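Local coordinates for uncharacterized protein (Candida albicans, PDB 5K04), which forms the MDM20 subunit, probably non-catalytic, of the NatB N-terminal acetyltransferase complex, in which it partners the subunit NAT3, at residues A[188-191]-A[192-196]; A[486-489]-A[490-493]. All blocks are in the same frame, centred on the assembly; numbering follows the deposited sequence.

Contact 1: A[188-191]-A[192-196]; sequences IYVY and TLFLS
Leu193 lies back along the last turn of the helix that ends here, touching Tyr189 and Val190. Its CB sits 3.2 Å from Val190 O, and CG remains beside the same oxygen, 3.4 Å from Val190 O. There the chain forks: CD1 reaches the helix backbone, 3.8 Å from Val190 CA, while CD2 packs at 3.9 Å against Tyr189 CZ, near the hydroxyl end of the ring. A branched leucine suits a place with a neighbour for each methyl; Phe151 and His154 of helix 143-157 also touch it.

The backbone changes its bonding at the same point. Thr192 N still makes a helical bond to Ile188 O (3.1 Å), but Phe194 N turns to Tyr191 O, three residues back (3.0 Å, N-H...O angle 168°). A type I beta turn from Thr192 to Leu195 follows, and Ser196 then N-caps helix 197-204, bonding through its own N to Glu199 as in a capping box. The result is a tight turn between two consecutive helices, 185-192 and 197-204, consistent with a TPR-like helical solenoid.

Across this corner Tyr191 meets Leu195. With its CG beside its own carbonyl carbon (chi1 -170°), the tyrosine ring is carried toward the oncoming chain, and Leu195 CD1 lies over one face, 4.1 Å from the Tyr191 ring centroid and 19° off the normal, a CH-pi contact. The phenol suits a half-apolar setting, since its OH bonds to Glu177. Phe194 runs alongside Val190 and points the same way, bringing CE2 to 4.2 Å from Val190 CG1.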
loop_
_atom_site.group_PDB
_atom_site.type_symbol
_atom_site.label_atom_id
_atom_site.label_comp_id
_atom_site.label_asym_id
_atom_site.label_seq_id
_atom_site.Cartn_x
_atom_site.Cartn_y
_atom_site.Cartn_z
ATOM N N ILE A 188 -13.879 24.863 -9.300
ATOM C CA ILE A 188 -14.105 25.517 -8.015
ATOM C C ILE A 188 -13.167 24.945 -6.959
ATOM O O ILE A 188 -12.557 25.691 -6.181
ATOM C CB ILE A 188 -15.586 25.380 -7.610
ATOM C CG1 ILE A 188 -16.485 26.145 -8.596
ATOM C CG2 ILE A 188 -15.799 25.862 -6.191
ATOM C CD1 ILE A 188 -17.986 25.964 -8.361
ATOM N N TYR A 189 -13.008 23.616 -6.939
ATOM C CA TYR A 189 -12.063 22.993 -6.014
ATOM C C TYR A 189 -10.668 23.611 -6.152
ATOM O O TYR A 189 -10.064 24.029 -5.156
ATOM C CB TYR A 189 -12.031 21.478 -6.250
ATOM C CG TYR A 189 -10.902 20.752 -5.526
ATOM C CD1 TYR A 189 -11.016 20.401 -4.174
ATOM C CD2 TYR A 189 -9.721 20.411 -6.199
ATOM C CE1 TYR A 189 -9.968 19.748 -3.501
ATOM C CE2 TYR A 189 -8.681 19.736 -5.546
ATOM C CZ TYR A 189 -8.809 19.420 -4.198
ATOM O OH TYR A 189 -7.794 18.775 -3.560
ATOM N N VAL A 190 -10.156 23.710 -7.389
ATOM C CA VAL A 190 -8.803 24.223 -7.602
ATOM C C VAL A 190 -8.675 25.617 -7.016
ATOM O O VAL A 190 -7.697 25.937 -6.329
ATOM C CB VAL A 190 -8.440 24.229 -9.101
ATOM C CG1 VAL A 190 -7.067 24.886 -9.310
ATOM C CG2 VAL A 190 -8.410 22.824 -9.643
ATOM N N TYR A 191 -9.668 26.467 -7.293
ATOM C CA TYR A 191 -9.682 27.830 -6.779
ATOM C C TYR A 191 -9.545 27.839 -5.255
ATOM O O TYR A 191 -8.744 28.602 -4.702
ATOM C CB TYR A 191 -10.975 28.527 -7.244
ATOM C CG TYR A 191 -11.031 30.009 -6.993
ATOM C CD1 TYR A 191 -9.913 30.801 -7.169
ATOM C CD2 TYR A 191 -12.208 30.626 -6.590
ATOM C CE1 TYR A 191 -9.952 32.159 -6.923
ATOM C CE2 TYR A 191 -12.257 31.997 -6.355
ATOM C CZ TYR A 191 -11.133 32.758 -6.522
ATOM O OH TYR A 191 -11.185 34.125 -6.291
ATOM N N THR A 192 -10.299 26.964 -4.560
ATOM C CA THR A 192 -10.265 26.939 -3.095
ATOM C C THR A 192 -8.887 26.594 -2.552
ATOM O O THR A 192 -8.601 26.903 -1.391
ATOM C CB THR A 192 -11.258 25.931 -2.527
ATOM O OG1 THR A 192 -10.864 24.615 -2.919
ATOM C CG2 THR A 192 -12.677 26.224 -3.006
ATOM N N LEU A 193 -8.025 25.969 -3.361
ATOM C CA LEU A 193 -6.686 25.640 -2.879
ATOM C C LEU A 193 -5.858 26.882 -2.569
ATOM O O LEU A 193 -4.846 26.772 -1.878
ATOM C CB LEU A 193 -5.947 24.773 -3.900
ATOM C CG LEU A 193 -6.644 23.462 -4.279
ATOM C CD1 LEU A 193 -5.936 22.842 -5.478
ATOM C CD2 LEU A 193 -6.681 22.486 -3.079
ATOM N N PHE A 194 -6.261 28.060 -3.046
ATOM C CA PHE A 194 -5.486 29.280 -2.831
ATOM C C PHE A 194 -6.207 30.293 -1.956
ATOM O O PHE A 194 -5.752 31.439 -1.850
ATOM C CB PHE A 194 -5.119 29.905 -4.179
ATOM C CG PHE A 194 -4.525 28.921 -5.138
ATOM C CD1 PHE A 194 -3.230 28.450 -4.949
ATOM C CD2 PHE A 194 -5.272 28.422 -6.195
ATOM C CE1 PHE A 194 -2.679 27.515 -5.817
ATOM C CE2 PHE A 194 -4.731 27.475 -7.056
ATOM C CZ PHE A 194 -3.427 27.031 -6.875
ATOM N N LEU A 195 -7.316 29.898 -1.325
ATOM C CA LEU A 195 -8.194 30.809 -0.618
ATOM C C LEU A 195 -8.133 30.595 0.886
ATOM O O LEU A 195 -7.930 29.478 1.369
ATOM C CB LEU A 195 -9.638 30.632 -1.069
ATOM C CG LEU A 195 -9.932 30.939 -2.527
ATOM C CD1 LEU A 195 -11.421 30.765 -2.755
ATOM C CD2 LEU A 195 -9.456 32.363 -2.890
ATOM N N SER A 196 -8.377 31.675 1.623
ATOM C CA SER A 196 -8.541 31.560 3.057
ATOM C C SER A 196 -9.892 30.934 3.381
ATOM O O SER A 196 -10.793 30.836 2.541
ATOM C CB SER A 196 -8.433 32.932 3.728
ATOM O OG SER A 196 -9.529 33.762 3.369
#

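Contact 2: A[486-489]-A[490-493]; sequences NGVF and NKLE
Val488 O accepts a hydrogen bond from Lys491 N at 3.1 Å, with an N-H...O angle of 162°, and so closes the first turn of helix 489-503. Leu492 N also approaches this oxygen, 3.2 Å from Val488 O. One residue on, Leu492 N makes a weak bond to Phe489 O (3.4 Å). Both of these bonds, the one from Lys491 N and the weak one from Leu492 N, span three residues. Asn490 N, too early in the helix to find a carbonyl within the turn, bonds instead to the side-chain OE1 of Gln186.

The side chains sort themselves on two flanks of this turn. Phe489 and Leu492 lie side by side and point the same way, with Leu492 CD1 3.8 Å from Phe489 CD1, set obliquely to the ring. Both are large and apolar, as befits residues turned into a buried seam: Phe151 of helix 143-157 meets the Phe489 ring and also touches Leu492. On another flank Val488 CG1 comes to 3.8 Å from Lys491 CG, the two side chains crossing at a slant. Beyond that CG the lysine bends (chi2 -65°) and then runs extended, which carries NZ away from the valine to bond with Phe7 O of the NAT3 subunit. A lysine fits here because its methylenes can pack on valine while its ammonium reaches the partner chain.

Ahead of this turn stands Gly487, whose phi of 76° is easily reached by a residue lacking a CB. It ends helix 456-485 in a Schellman motif, and within two residues the next helix has begun: a helix-to-helix junction with a glycine C-terminal stop, placed at the MDM20-NAT3 interface.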
loop_
_atom_site.group_PDB
_atom_site.type_symbol
_atom_site.label_atom_id
_atom_site.label_comp_id
_atom_site.label_asym_id
_atom_site.label_seq_id
_atom_site.Cartn_x
_atom_site.Cartn_y
_atom_site.Cartn_z
ATOM N N ASN A 486 -8.706 14.687 -18.415
ATOM C CA ASN A 486 -9.987 15.060 -17.858
ATOM C C ASN A 486 -10.423 16.085 -16.831
ATOM O O ASN A 486 -11.565 16.094 -16.399
ATOM C CB ASN A 486 -10.768 13.805 -17.477
ATOM C CG ASN A 486 -10.883 12.826 -18.669
ATOM O OD1 ASN A 486 -11.807 12.911 -19.472
ATOM N ND2 ASN A 486 -9.907 11.930 -18.801
ATOM N N GLY A 487 -9.533 16.899 -16.359
ATOM C CA GLY A 487 -10.091 17.645 -15.242
ATOM C C GLY A 487 -10.360 17.256 -13.816
ATOM O O GLY A 487 -11.154 17.913 -13.144
ATOM N N VAL A 488 -9.742 16.165 -13.357
ATOM C CA VAL A 488 -10.162 15.532 -12.113
ATOM C C VAL A 488 -9.195 15.907 -11.004
ATOM O O VAL A 488 -8.566 15.045 -10.376
ATOM C CB VAL A 488 -10.272 14.009 -12.285
ATOM C CG1 VAL A 488 -11.269 13.449 -11.292
ATOM C CG2 VAL A 488 -10.700 13.679 -13.710
ATOM N N PHE A 489 -9.108 17.212 -10.739
ATOM C CA PHE A 489 -8.154 17.734 -9.763
ATOM C C PHE A 489 -8.485 17.284 -8.338
ATOM O O PHE A 489 -7.579 17.169 -7.502
ATOM C CB PHE A 489 -8.115 19.255 -9.902
ATOM C CG PHE A 489 -7.842 19.712 -11.316
ATOM C CD1 PHE A 489 -6.568 19.633 -11.841
ATOM C CD2 PHE A 489 -8.860 20.174 -12.124
ATOM C CE1 PHE A 489 -6.316 20.013 -13.133
ATOM C CE2 PHE A 489 -8.619 20.562 -13.405
ATOM C CZ PHE A 489 -7.343 20.480 -13.917
ATOM N N ASN A 490 -9.776 17.020 -8.057
ATOM C CA ASN A 490 -10.300 16.332 -6.866
ATOM C C ASN A 490 -9.493 15.117 -6.419
ATOM O O ASN A 490 -9.488 14.774 -5.233
ATOM C CB ASN A 490 -11.741 15.838 -7.125
ATOM C CG ASN A 490 -12.751 16.787 -6.606
ATOM O OD1 ASN A 490 -12.434 17.627 -5.770
ATOM N ND2 ASN A 490 -13.980 16.674 -7.074
ATOM N N LYS A 491 -8.876 14.423 -7.379
ATOM C CA LYS A 491 -8.278 13.119 -7.159
ATOM C C LYS A 491 -6.827 13.053 -7.579
ATOM O O LYS A 491 -6.161 12.051 -7.285
ATOM C CB LYS A 491 -9.050 12.045 -7.941
ATOM C CG LYS A 491 -10.566 12.084 -7.772
ATOM C CD LYS A 491 -10.987 11.762 -6.324
ATOM C CE LYS A 491 -12.513 11.526 -6.223
ATOM N NZ LYS A 491 -12.980 11.485 -4.803
ATOM N N LEU A 492 -6.332 14.081 -8.280
ATOM C CA LEU A 492 -5.028 14.014 -8.929
ATOM C C LEU A 492 -3.905 13.857 -7.918
ATOM O O LEU A 492 -3.023 13.001 -8.080
ATOM C CB LEU A 492 -4.808 15.272 -9.767
ATOM C CG LEU A 492 -4.986 15.048 -11.261
ATOM C CD1 LEU A 492 -4.684 16.321 -12.044
ATOM C CD2 LEU A 492 -4.106 13.859 -11.727
ATOM N N GLU A 493 -3.913 14.699 -6.877
ATOM C CA GLU A 493 -2.871 14.634 -5.852
ATOM C C GLU A 493 -2.738 13.228 -5.283
ATOM O O GLU A 493 -1.629 12.770 -4.998
ATOM C CB GLU A 493 -3.175 15.641 -4.741
ATOM C CG GLU A 493 -2.040 15.836 -3.775
ATOM C CD GLU A 493 -2.108 17.166 -3.009
ATOM O OE1 GLU A 493 -3.154 17.863 -3.047
ATOM O OE2 GLU A 493 -1.094 17.513 -2.368
#

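Overall arrangement
Contact 1 and contact 2 are almost three hundred residues apart in the chain, yet their centres lie about 13 Å apart and they touch. Tyr189 and Val190 of helix 185-192 face the start of helix 489-503: Tyr189 CE2 lies 3.4 Å from Phe489 O, and Val190 CG2 lies 3.6 Å from Phe489 CG. Helix 143-157 touches both contacts, and its His154 bonds to Glu493. Only contact 2 reaches NAT3, through Asn486, Val488, Asn490 and Lys491; no other subunit touches contact 1, which is consistent with a place behind the interface.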